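Long-range contacts in cGAS/DncV-like nucleotidyltransferase in E. coli homolog (Elizabethkingia meningoseptica ATCC 13253 = NBRC 12535, PDB 6E0O), which synthesises cyclic dinucleotide second messengers from nucleoside triphosphates in the CBASS defence of bacteria against bacteriophage: residues Q6-W11 against N235-L240; I195-N200 against V214-I219; N242-I247 against K284-L289; K246-M251 against D277-M282. All coordinates share one frame; numbering follows the deposited sequence.

Contact 1: residues Q6-W11 against N235-L240; sequences QQLINW and NYTQTL
Leu8 and Ile9 are the two residues of 6-11 that meet 235-240, and they do so by different means. Leu8 points at the other helix and forks over its first turn. Its CD1 branch comes down crosswise on Thr237, 3.6 Å from OG1, while CD2 reaches Leu240 CD2 at 3.9 Å. The Thr237 hydroxyl has its polar partner in Glu5, just before the segment, whose carboxylate also takes the N-H of Tyr236. Ile9 follows with its longer branch: CG1 lies anti to the carbonyl carbon (chi1 -66°), which sets it over the Tyr236 ring. The CH-pi contact is nearly centred, with Ile9 CG1 3.5 Å from the centroid of the Tyr236 ring and 8° off the normal. The opposing helix starts at Asn235, the N-cap, whose OD1 accepts from Gln238 N at 2.9 Å. The segment axes pass 9.8 Å apart at 71°, a steep crossing that sets helix 5-11 against the start of helix 236-252. With no hydrogen bond between the segments, their cohesion is apolar and CH-pi in character, while Glu5 adds hydrogen bonds to Thr237 OG1 and Tyr236 N from alongside.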
# COMPACT_ATOMS: atom_id res chain seq x y z
N GLN A 6 -16.89 -17.13 -10.64
CA GLN A 6 -16.60 -16.11 -11.64
C GLN A 6 -16.63 -14.71 -11.04
O GLN A 6 -15.84 -13.85 -11.43
CB GLN A 6 -17.58 -16.21 -12.80
CG GLN A 6 -17.24 -15.25 -13.92
CD GLN A 6 -15.89 -15.55 -14.53
OE1 GLN A 6 -15.63 -16.67 -14.95
NE2 GLN A 6 -15.01 -14.55 -14.55
N GLN A 7 -17.55 -14.44 -10.11
CA GLN A 7 -17.58 -13.12 -9.48
C GLN A 7 -16.29 -12.88 -8.70
O GLN A 7 -15.75 -11.76 -8.72
CB GLN A 7 -18.81 -12.99 -8.59
CG GLN A 7 -20.12 -12.84 -9.38
CD GLN A 7 -21.35 -12.82 -8.50
OE1 GLN A 7 -21.69 -13.81 -7.86
NE2 GLN A 7 -22.03 -11.68 -8.47
N LEU A 8 -15.78 -13.90 -8.01
CA LEU A 8 -14.52 -13.74 -7.29
C LEU A 8 -13.38 -13.48 -8.26
O LEU A 8 -12.51 -12.64 -8.00
CB LEU A 8 -14.21 -14.98 -6.46
CG LEU A 8 -15.17 -15.30 -5.31
CD1 LEU A 8 -14.66 -16.52 -4.55
CD2 LEU A 8 -15.34 -14.11 -4.39
N ILE A 9 -13.36 -14.19 -9.39
CA ILE A 9 -12.34 -13.93 -10.41
C ILE A 9 -12.41 -12.48 -10.87
O ILE A 9 -11.39 -11.80 -10.99
CB ILE A 9 -12.48 -14.92 -11.58
CG1 ILE A 9 -12.16 -16.34 -11.10
CG2 ILE A 9 -11.57 -14.50 -12.73
CD1 ILE A 9 -12.50 -17.42 -12.10
N ASN A 10 -13.62 -11.99 -11.13
CA ASN A 10 -13.76 -10.60 -11.58
C ASN A 10 -13.22 -9.63 -10.54
O ASN A 10 -12.50 -8.68 -10.89
CB ASN A 10 -15.22 -10.29 -11.90
CG ASN A 10 -15.75 -11.08 -13.07
OD1 ASN A 10 -14.99 -11.66 -13.84
ND2 ASN A 10 -17.07 -11.08 -13.23
N TRP A 11 -13.54 -9.86 -9.27
CA TRP A 11 -13.06 -8.98 -8.22
C TRP A 11 -11.56 -9.07 -8.01
O TRP A 11 -10.97 -8.18 -7.38
CB TRP A 11 -13.70 -9.35 -6.89
CG TRP A 11 -15.09 -8.89 -6.70
CD1 TRP A 11 -15.78 -7.97 -7.45
CD2 TRP A 11 -15.97 -9.31 -5.67
NE1 TRP A 11 -17.04 -7.80 -6.93
CE2 TRP A 11 -17.18 -8.61 -5.84
CE3 TRP A 11 -15.85 -10.20 -4.61
CZ2 TRP A 11 -18.26 -8.80 -4.99
CZ3 TRP A 11 -16.92 -10.38 -3.77
CH2 TRP A 11 -18.11 -9.68 -3.96
N ASN A 235 -8.76 -22.46 -8.09
CA ASN A 235 -9.93 -22.56 -7.21
C ASN A 235 -9.98 -21.32 -6.33
O ASN A 235 -9.41 -21.29 -5.24
CB ASN A 235 -9.93 -23.84 -6.38
CG ASN A 235 -11.27 -24.09 -5.74
OD1 ASN A 235 -12.03 -23.15 -5.49
ND2 ASN A 235 -11.58 -25.36 -5.48
N TYR A 236 -10.66 -20.29 -6.82
CA TYR A 236 -10.70 -19.02 -6.10
C TYR A 236 -11.57 -19.13 -4.86
O TYR A 236 -11.22 -18.58 -3.81
CB TYR A 236 -11.23 -17.91 -7.02
CG TYR A 236 -10.26 -17.46 -8.07
CD1 TYR A 236 -9.87 -18.30 -9.10
CD2 TYR A 236 -9.73 -16.18 -8.04
CE1 TYR A 236 -8.98 -17.89 -10.06
CE2 TYR A 236 -8.85 -15.75 -9.01
CZ TYR A 236 -8.47 -16.61 -10.01
OH TYR A 236 -7.60 -16.17 -10.97
N THR A 237 -12.70 -19.84 -4.97
CA THR A 237 -13.61 -19.96 -3.84
C THR A 237 -12.93 -20.67 -2.68
O THR A 237 -13.00 -20.22 -1.53
CB THR A 237 -14.88 -20.70 -4.26
OG1 THR A 237 -15.57 -19.95 -5.27
CG2 THR A 237 -15.81 -20.89 -3.07
N GLN A 238 -12.26 -21.79 -2.95
CA GLN A 238 -11.63 -22.53 -1.86
C GLN A 238 -10.38 -21.82 -1.36
O GLN A 238 -10.07 -21.87 -0.16
CB GLN A 238 -11.32 -23.97 -2.28
CG GLN A 238 -11.04 -24.86 -1.09
CD GLN A 238 -12.29 -25.12 -0.21
OE1 GLN A 238 -13.42 -24.74 -0.56
NE2 GLN A 238 -12.07 -25.75 0.92
N THR A 239 -9.62 -21.17 -2.26
CA THR A 239 -8.46 -20.42 -1.81
C THR A 239 -8.88 -19.30 -0.86
O THR A 239 -8.26 -19.10 0.19
CB THR A 239 -7.69 -19.84 -3.00
OG1 THR A 239 -7.12 -20.90 -3.76
CG2 THR A 239 -6.59 -18.89 -2.53
N LEU A 240 -9.92 -18.56 -1.23
CA LEU A 240 -10.39 -17.46 -0.40
C LEU A 240 -10.88 -17.97 0.94
O LEU A 240 -10.61 -17.37 1.98
CB LEU A 240 -11.47 -16.67 -1.13
CG LEU A 240 -12.05 -15.44 -0.42
CD1 LEU A 240 -10.99 -14.41 -0.11
CD2 LEU A 240 -13.16 -14.86 -1.29

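Contact 2: residues I195-N200 against V214-I219; sequences ILKVVN and VSSFFI
This is a buried contact between helix 188-205 and the first turn of helix 216-224, lining the nucleotide pocket of a CD-NTase, the cGAS/DncV-like nucleotidyltransferase fold. Ser215 is the N-cap of the latter helix, its OG accepting from Phe218 N at 3.0 Å. On the pocket side, Lys197 and Ser216 both hydrogen-bond a modified residue, probably the triphosphate-bearing end of the bound pppApA, consistent with their expected role in GTP binding. The lysine chain, bent at chi3 (67°), brings Lys197 NZ within 3.0 Å of Ser216 OG in one of the two conformers of that serine. The same ammonium is bonded to the carbonyl oxygen of Thr54, so several acceptors fix its position. Behind this polar pair lies an apolar layer in which Ile219 CG2 meets Leu196 CB at 3.9 Å and Ile219 CD1 lies alongside Lys197 CG, at 4.2 Å. Farther along, Asn200 and Val214 run beside each other in reverse sense, with Asn200 OD1 3.6 Å from Val214 CG2. Phe281 of helix 275-289 packs on both of these residues. One water accepts from Val214 N and lies 2.9 Å from Asn200 OD1, while another accepts a hydrogen bond from Asn200 ND2, 3.1 Å away.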
# COMPACT_ATOMS: atom_id res chain seq x y z
N ILE A 195 -9.41 -9.20 -3.85
CA ILE A 195 -10.77 -9.57 -3.45
C ILE A 195 -11.09 -8.98 -2.08
O ILE A 195 -12.17 -8.43 -1.86
CB ILE A 195 -10.95 -11.10 -3.45
CG1 ILE A 195 -10.95 -11.65 -4.87
CG2 ILE A 195 -12.24 -11.47 -2.72
CD1 ILE A 195 -10.78 -13.16 -4.93
N LEU A 196 -10.17 -9.13 -1.13
CA LEU A 196 -10.43 -8.62 0.21
C LEU A 196 -10.50 -7.10 0.25
O LEU A 196 -11.24 -6.55 1.07
CB LEU A 196 -9.40 -9.18 1.19
CG LEU A 196 -9.56 -10.69 1.45
CD1 LEU A 196 -8.39 -11.19 2.29
CD2 LEU A 196 -10.86 -11.03 2.14
N LYS A 197 -9.74 -6.41 -0.61
CA LYS A 197 -9.90 -4.96 -0.72
C LYS A 197 -11.28 -4.59 -1.26
O LYS A 197 -11.90 -3.63 -0.80
CB LYS A 197 -8.78 -4.36 -1.58
CG LYS A 197 -7.41 -4.38 -0.90
CD LYS A 197 -6.31 -3.80 -1.78
CE LYS A 197 -6.47 -2.32 -2.02
NZ LYS A 197 -5.25 -1.74 -2.66
N VAL A 198 -11.77 -5.34 -2.25
CA VAL A 198 -13.13 -5.10 -2.74
C VAL A 198 -14.14 -5.28 -1.62
O VAL A 198 -15.04 -4.45 -1.43
CB VAL A 198 -13.44 -6.04 -3.92
CG1 VAL A 198 -14.94 -6.06 -4.22
CG2 VAL A 198 -12.65 -5.64 -5.15
N VAL A 199 -14.02 -6.37 -0.86
CA VAL A 199 -14.95 -6.60 0.24
C VAL A 199 -14.84 -5.49 1.28
O VAL A 199 -15.85 -5.02 1.82
CB VAL A 199 -14.73 -8.00 0.84
CG1 VAL A 199 -15.61 -8.20 2.06
CG2 VAL A 199 -15.02 -9.08 -0.20
N ASN A 200 -13.61 -5.06 1.59
CA ASN A 200 -13.41 -3.95 2.51
C ASN A 200 -14.19 -2.71 2.06
O ASN A 200 -14.93 -2.10 2.84
CB ASN A 200 -11.91 -3.65 2.63
CG ASN A 200 -11.59 -2.64 3.70
OD1 ASN A 200 -12.23 -2.59 4.75
ND2 ASN A 200 -10.58 -1.83 3.44
N VAL A 214 -9.27 -1.59 8.77
CA VAL A 214 -8.08 -2.14 8.13
C VAL A 214 -7.70 -1.26 6.95
O VAL A 214 -8.56 -0.64 6.31
CB VAL A 214 -8.27 -3.60 7.67
CG1 VAL A 214 -8.62 -4.50 8.84
CG2 VAL A 214 -9.31 -3.68 6.56
N SER A 215 -6.42 -1.19 6.67
CA SER A 215 -5.89 -0.48 5.52
C SER A 215 -5.49 -1.50 4.46
O SER A 215 -5.38 -2.70 4.73
CB SER A 215 -4.65 0.32 5.93
OG SER A 215 -3.62 -0.59 6.26
N SER A 216 -5.22 -1.00 3.26
CA SER A 216 -4.70 -1.86 2.20
C SER A 216 -3.40 -2.52 2.64
O SER A 216 -3.20 -3.72 2.42
CB SER A 216 -4.45 -1.06 0.92
OG SER A 216 -3.73 -1.84 -0.03
N PHE A 217 -2.51 -1.76 3.27
CA PHE A 217 -1.25 -2.32 3.75
C PHE A 217 -1.51 -3.47 4.71
O PHE A 217 -0.86 -4.52 4.64
CB PHE A 217 -0.44 -1.22 4.44
CG PHE A 217 0.85 -1.70 5.04
CD1 PHE A 217 1.97 -1.86 4.24
CD2 PHE A 217 0.95 -1.98 6.39
CE1 PHE A 217 3.15 -2.30 4.78
CE2 PHE A 217 2.14 -2.43 6.93
CZ PHE A 217 3.24 -2.59 6.12
N PHE A 218 -2.44 -3.28 5.64
CA PHE A 218 -2.75 -4.31 6.63
C PHE A 218 -3.26 -5.56 5.94
O PHE A 218 -2.82 -6.68 6.25
CB PHE A 218 -3.76 -3.73 7.61
CG PHE A 218 -3.94 -4.51 8.88
CD1 PHE A 218 -2.89 -4.74 9.74
CD2 PHE A 218 -5.20 -4.94 9.24
CE1 PHE A 218 -3.09 -5.42 10.92
CE2 PHE A 218 -5.39 -5.62 10.42
CZ PHE A 218 -4.34 -5.84 11.27
N ILE A 219 -4.19 -5.41 4.99
CA ILE A 219 -4.70 -6.56 4.26
C ILE A 219 -3.56 -7.29 3.55
O ILE A 219 -3.45 -8.52 3.60
CB ILE A 219 -5.81 -6.13 3.27
CG1 ILE A 219 -7.02 -5.61 4.04
CG2 ILE A 219 -6.18 -7.27 2.33
CD1 ILE A 219 -8.11 -5.02 3.16
O HOH W 1 -11.63 -0.81 6.93
O HOH W 2 -9.78 0.88 4.73

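Contact 3: residues N242-I247 against K284-L289; sequences NVIVKI and KCWNYL
Helix segments 242-247 and 284-289 run roughly antiparallel, their N-to-C directions 147° apart and their axes 10.5 Å apart at closest approach, with Ile244 and Trp286 the nearest pair of CA atoms at 7.0 Å. Side chains must bridge that wide spacing, and Ile244 does most of it by sending its two branches to different partners. CG1 stands anti to the carbonyl carbon (chi1 -65°) and carries CD1 out to Leu289, where the methyl CD1 of Ile244 meets CD1 of Leu289 at 3.5 Å. The same Ile244 CD1 is 4.3 Å from Cys285 CB. The other branch, CG2, leans on the six-membered ring of the indole, 3.8 Å from Trp286 CE3. Trp286 departs to one side of its helix, with CG anti to the backbone N (chi1 -180°), and its benzo end swings back to the opposing segment. There Val245 CG2 reaches Trp286 CZ3 at 3.6 Å. Both aliphatic groups approach the indole obliquely. Tyr291 and Arg241 also meet the indole, while Cys285 turns to Leu196 and Val199 of helix 188-205. No hydrogen bond joins the segments, and the aliphatic seam is that of an antiparallel helix pair within the C-terminal helical part of this CD-NTase, its nearest atom about 20 Å from the bound nucleic acid.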
# COMPACT_ATOMS: atom_id res chain seq x y z
N ASN A 242 -9.73 -20.68 2.41
CA ASN A 242 -8.51 -21.02 3.15
C ASN A 242 -7.86 -19.78 3.74
O ASN A 242 -7.39 -19.81 4.89
CB ASN A 242 -7.50 -21.69 2.22
CG ASN A 242 -7.86 -23.09 1.83
OD1 ASN A 242 -8.79 -23.69 2.38
ND2 ASN A 242 -7.11 -23.64 0.89
N VAL A 243 -7.78 -18.70 2.96
CA VAL A 243 -7.14 -17.47 3.42
C VAL A 243 -7.86 -16.90 4.63
O VAL A 243 -7.24 -16.56 5.64
CB VAL A 243 -7.10 -16.45 2.26
CG1 VAL A 243 -6.79 -15.04 2.77
CG2 VAL A 243 -6.05 -16.85 1.24
N ILE A 244 -9.19 -16.78 4.54
CA ILE A 244 -9.95 -16.19 5.63
C ILE A 244 -9.84 -17.05 6.88
O ILE A 244 -9.59 -16.55 7.99
CB ILE A 244 -11.42 -15.95 5.21
CG1 ILE A 244 -11.48 -14.90 4.09
CG2 ILE A 244 -12.24 -15.53 6.42
CD1 ILE A 244 -12.84 -14.75 3.43
N VAL A 245 -10.03 -18.37 6.73
CA VAL A 245 -9.97 -19.25 7.90
C VAL A 245 -8.59 -19.20 8.53
O VAL A 245 -8.45 -19.15 9.76
CB VAL A 245 -10.35 -20.69 7.50
CG1 VAL A 245 -10.06 -21.66 8.65
CG2 VAL A 245 -11.81 -20.77 7.09
N LYS A 246 -7.53 -19.21 7.72
CA LYS A 246 -6.18 -19.22 8.27
C LYS A 246 -5.90 -17.94 9.06
O LYS A 246 -5.38 -18.00 10.18
CB LYS A 246 -5.15 -19.40 7.16
CG LYS A 246 -3.70 -19.38 7.62
CD LYS A 246 -3.40 -20.40 8.69
CE LYS A 246 -1.90 -20.51 8.96
NZ LYS A 246 -1.61 -21.13 10.29
N ILE A 247 -6.23 -16.78 8.50
CA ILE A 247 -5.98 -15.53 9.22
C ILE A 247 -6.80 -15.48 10.50
O ILE A 247 -6.30 -15.14 11.57
CB ILE A 247 -6.26 -14.31 8.31
CG1 ILE A 247 -5.29 -14.30 7.13
CG2 ILE A 247 -6.15 -13.02 9.11
CD1 ILE A 247 -5.72 -13.38 6.00
N LYS A 284 -16.21 -10.32 9.41
CA LYS A 284 -17.11 -9.56 8.56
C LYS A 284 -17.02 -10.02 7.11
O LYS A 284 -18.04 -10.12 6.41
CB LYS A 284 -16.80 -8.06 8.65
CG LYS A 284 -17.07 -7.44 10.00
CD LYS A 284 -18.55 -7.41 10.32
CE LYS A 284 -18.81 -6.51 11.52
NZ LYS A 284 -20.22 -6.58 11.96
N CYS A 285 -15.81 -10.33 6.65
CA CYS A 285 -15.64 -10.85 5.29
C CYS A 285 -16.34 -12.19 5.15
O CYS A 285 -17.06 -12.43 4.17
CB CYS A 285 -14.16 -10.98 4.95
SG CYS A 285 -13.28 -9.42 4.74
N TRP A 286 -16.11 -13.10 6.10
CA TRP A 286 -16.74 -14.41 6.05
C TRP A 286 -18.25 -14.29 5.97
O TRP A 286 -18.89 -14.95 5.14
CB TRP A 286 -16.34 -15.18 7.30
CG TRP A 286 -16.89 -16.56 7.40
CD1 TRP A 286 -18.03 -16.93 8.04
CD2 TRP A 286 -16.31 -17.75 6.88
NE1 TRP A 286 -18.20 -18.29 7.94
CE2 TRP A 286 -17.15 -18.81 7.23
CE3 TRP A 286 -15.15 -18.02 6.14
CZ2 TRP A 286 -16.88 -20.13 6.88
CZ3 TRP A 286 -14.88 -19.32 5.78
CH2 TRP A 286 -15.74 -20.36 6.15
N ASN A 287 -18.84 -13.45 6.81
CA ASN A 287 -20.29 -13.30 6.83
C ASN A 287 -20.80 -12.68 5.54
O ASN A 287 -21.83 -13.10 5.00
CB ASN A 287 -20.70 -12.43 8.03
CG ASN A 287 -20.45 -13.10 9.36
OD1 ASN A 287 -20.22 -14.30 9.43
ND2 ASN A 287 -20.53 -12.32 10.43
N TYR A 288 -20.10 -11.66 5.03
CA TYR A 288 -20.51 -11.00 3.80
C TYR A 288 -20.47 -11.96 2.62
O TYR A 288 -21.37 -11.97 1.77
CB TYR A 288 -19.59 -9.82 3.53
CG TYR A 288 -20.00 -9.00 2.33
CD1 TYR A 288 -20.99 -8.04 2.43
CD2 TYR A 288 -19.39 -9.18 1.09
CE1 TYR A 288 -21.37 -7.28 1.35
CE2 TYR A 288 -19.76 -8.42 0.00
CZ TYR A 288 -20.76 -7.47 0.14
OH TYR A 288 -21.15 -6.71 -0.93
N LEU A 289 -19.41 -12.77 2.54
CA LEU A 289 -19.24 -13.70 1.44
C LEU A 289 -20.18 -14.90 1.54
O LEU A 289 -20.49 -15.50 0.50
CB LEU A 289 -17.78 -14.15 1.39
CG LEU A 289 -16.81 -13.02 1.02
CD1 LEU A 289 -15.37 -13.37 1.37
CD2 LEU A 289 -16.94 -12.65 -0.46

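Contact 4: residues K246-M251 against D277-M282; sequences KIYEDM and DALGFM
Two rotations set up this contact: Tyr248 CG lies anti to its backbone N (chi1 -179°) and Leu279 CG does likewise, so that ring and isobutyl group leave their helices to the same flank and meet there. Leu279 CD1 sits over one face of the Tyr248 phenol, displaced toward the rim, 3.8 Å from the ring centroid and 21° off the normal. Its closest ring atom is Tyr248 CD2, 3.6 Å from Leu279 CD1. The edge of the same ring is met by Met282 CB, lying near the ring plane, where the tyrosine and methionine side chains lie side by side but point contrary ways. Met282 is bent at both chi2 and chi3, which folds it back across Ile247 at about a right angle. Its CG touches Ile247 CG2 at 3.6 Å and its sulfur lies against Ile247 CB. At the other end, Met251 also has a bent chain. Its CB packs on Leu279 CB, and Met251 SD lies 3.7 Å from Ala278 CB. The roughly antiparallel segments come close here, with axes 8.7 Å apart and crossing at -144°, and the CA atoms of Tyr248 and Leu279 are separated by 5.3 Å. Leu222 of helix 216-224 touches both Ile247 and Ala278. A salt bridge from Lys246 NZ to Asp250 OD1, 2.8 Å long, stays within its own helix, and the Tyr257 hydroxyl hydrogen-bonds Asp250 OD2. Cohesion between the segments thus rests on apolar packing, part of it by methionine sulfur, and one CH-pi contact, without a hydrogen bond across.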
# COMPACT_ATOMS: atom_id res chain seq x y z
N LYS A 246 -7.53 -19.21 7.72
CA LYS A 246 -6.18 -19.22 8.27
C LYS A 246 -5.90 -17.94 9.06
O LYS A 246 -5.38 -18.00 10.18
CB LYS A 246 -5.15 -19.40 7.16
CG LYS A 246 -3.70 -19.38 7.62
CD LYS A 246 -3.40 -20.40 8.69
CE LYS A 246 -1.90 -20.51 8.96
NZ LYS A 246 -1.61 -21.13 10.29
N ILE A 247 -6.23 -16.78 8.50
CA ILE A 247 -5.98 -15.53 9.22
C ILE A 247 -6.80 -15.48 10.50
O ILE A 247 -6.30 -15.14 11.57
CB ILE A 247 -6.26 -14.31 8.31
CG1 ILE A 247 -5.29 -14.30 7.13
CG2 ILE A 247 -6.15 -13.02 9.11
CD1 ILE A 247 -5.72 -13.38 6.00
N TYR A 248 -8.09 -15.82 10.39
CA TYR A 248 -8.98 -15.82 11.55
C TYR A 248 -8.42 -16.68 12.66
O TYR A 248 -8.30 -16.23 13.81
CB TYR A 248 -10.34 -16.32 11.06
CG TYR A 248 -11.49 -16.41 12.02
CD1 TYR A 248 -11.68 -17.54 12.79
CD2 TYR A 248 -12.47 -15.44 12.05
CE1 TYR A 248 -12.78 -17.67 13.62
CE2 TYR A 248 -13.58 -15.56 12.86
CZ TYR A 248 -13.73 -16.68 13.65
OH TYR A 248 -14.84 -16.80 14.45
N GLU A 249 -8.05 -17.92 12.34
CA GLU A 249 -7.53 -18.82 13.36
C GLU A 249 -6.19 -18.31 13.90
O GLU A 249 -5.95 -18.35 15.12
CB GLU A 249 -7.40 -20.24 12.80
CG GLU A 249 -8.75 -20.89 12.53
CD GLU A 249 -8.64 -22.33 12.07
OE1 GLU A 249 -7.51 -22.83 11.95
OE2 GLU A 249 -9.70 -22.94 11.82
N ASP A 250 -5.33 -17.81 13.02
CA ASP A 250 -4.05 -17.27 13.46
C ASP A 250 -4.24 -16.12 14.44
O ASP A 250 -3.46 -15.97 15.39
CB ASP A 250 -3.22 -16.81 12.26
CG ASP A 250 -2.53 -17.95 11.55
OD1 ASP A 250 -2.47 -19.09 12.07
OD2 ASP A 250 -2.03 -17.69 10.44
N MET A 251 -5.25 -15.28 14.22
CA MET A 251 -5.48 -14.15 15.12
C MET A 251 -5.96 -14.65 16.49
O MET A 251 -5.49 -14.17 17.52
CB MET A 251 -6.49 -13.17 14.54
CG MET A 251 -6.00 -12.51 13.24
SD MET A 251 -4.40 -11.65 13.32
CE MET A 251 -3.31 -12.95 12.75
N ASP A 277 -8.40 -6.34 15.37
CA ASP A 277 -8.86 -5.69 14.14
C ASP A 277 -8.94 -6.69 13.00
O ASP A 277 -9.91 -6.72 12.24
CB ASP A 277 -7.91 -4.56 13.74
CG ASP A 277 -7.89 -3.41 14.72
OD1 ASP A 277 -8.91 -3.19 15.40
OD2 ASP A 277 -6.84 -2.72 14.80
N ALA A 278 -7.89 -7.49 12.84
CA ALA A 278 -7.85 -8.48 11.76
C ALA A 278 -8.90 -9.57 11.97
O ALA A 278 -9.54 -10.00 11.01
CB ALA A 278 -6.46 -9.09 11.70
N LEU A 279 -9.06 -10.04 13.21
CA LEU A 279 -10.07 -11.05 13.50
C LEU A 279 -11.47 -10.55 13.16
O LEU A 279 -12.25 -11.25 12.50
CB LEU A 279 -10.00 -11.42 14.97
CG LEU A 279 -11.02 -12.44 15.47
CD1 LEU A 279 -10.83 -13.77 14.78
CD2 LEU A 279 -10.88 -12.57 16.98
N GLY A 280 -11.80 -9.34 13.60
CA GLY A 280 -13.11 -8.79 13.30
C GLY A 280 -13.32 -8.59 11.81
O GLY A 280 -14.40 -8.87 11.29
N PHE A 281 -12.29 -8.12 11.11
CA PHE A 281 -12.39 -7.95 9.67
C PHE A 281 -12.62 -9.29 8.98
O PHE A 281 -13.47 -9.41 8.09
CB PHE A 281 -11.15 -7.23 9.13
CG PHE A 281 -11.16 -7.06 7.64
CD1 PHE A 281 -12.11 -6.26 7.03
CD2 PHE A 281 -10.22 -7.69 6.85
CE1 PHE A 281 -12.12 -6.10 5.66
CE2 PHE A 281 -10.24 -7.55 5.48
CZ PHE A 281 -11.18 -6.75 4.89
N MET A 282 -11.87 -10.33 9.37
CA MET A 282 -12.08 -11.64 8.76
C MET A 282 -13.50 -12.14 8.99
O MET A 282 -14.12 -12.72 8.09
CB MET A 282 -11.08 -12.65 9.34
CG MET A 282 -9.66 -12.52 8.86
SD MET A 282 -9.50 -12.70 7.07
CE MET A 282 -9.32 -11.00 6.63

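How the contacts relate
Contacts 3 and 4 are successive parts of one helix pair, 236-252 with 275-289; their centres lie 8 Å apart and they share Lys246 and Ile247. Contact 1 uses the start of that same helix 236-252, and Leu240 CD2 packs on Leu289 CD1 of contact 3 at 3.8 Å. From contact 2, Val199 CG1 packs on Cys285 SG of contact 3 at 3.8 Å, and Phe218 CE2 on Ala278 CB of contact 4, also at 3.8 Å. Contact 2 is nearest the active site: Lys197 and Ser216 bond a modified residue of the ligand, and the side chain of Ser216 is about 7 Å from the magnesium ion. By nearest atoms, contact 2 is about 7 Å from the nucleic acid, contact 4 about 14 Å, contacts 1 and 3 about 20 Å.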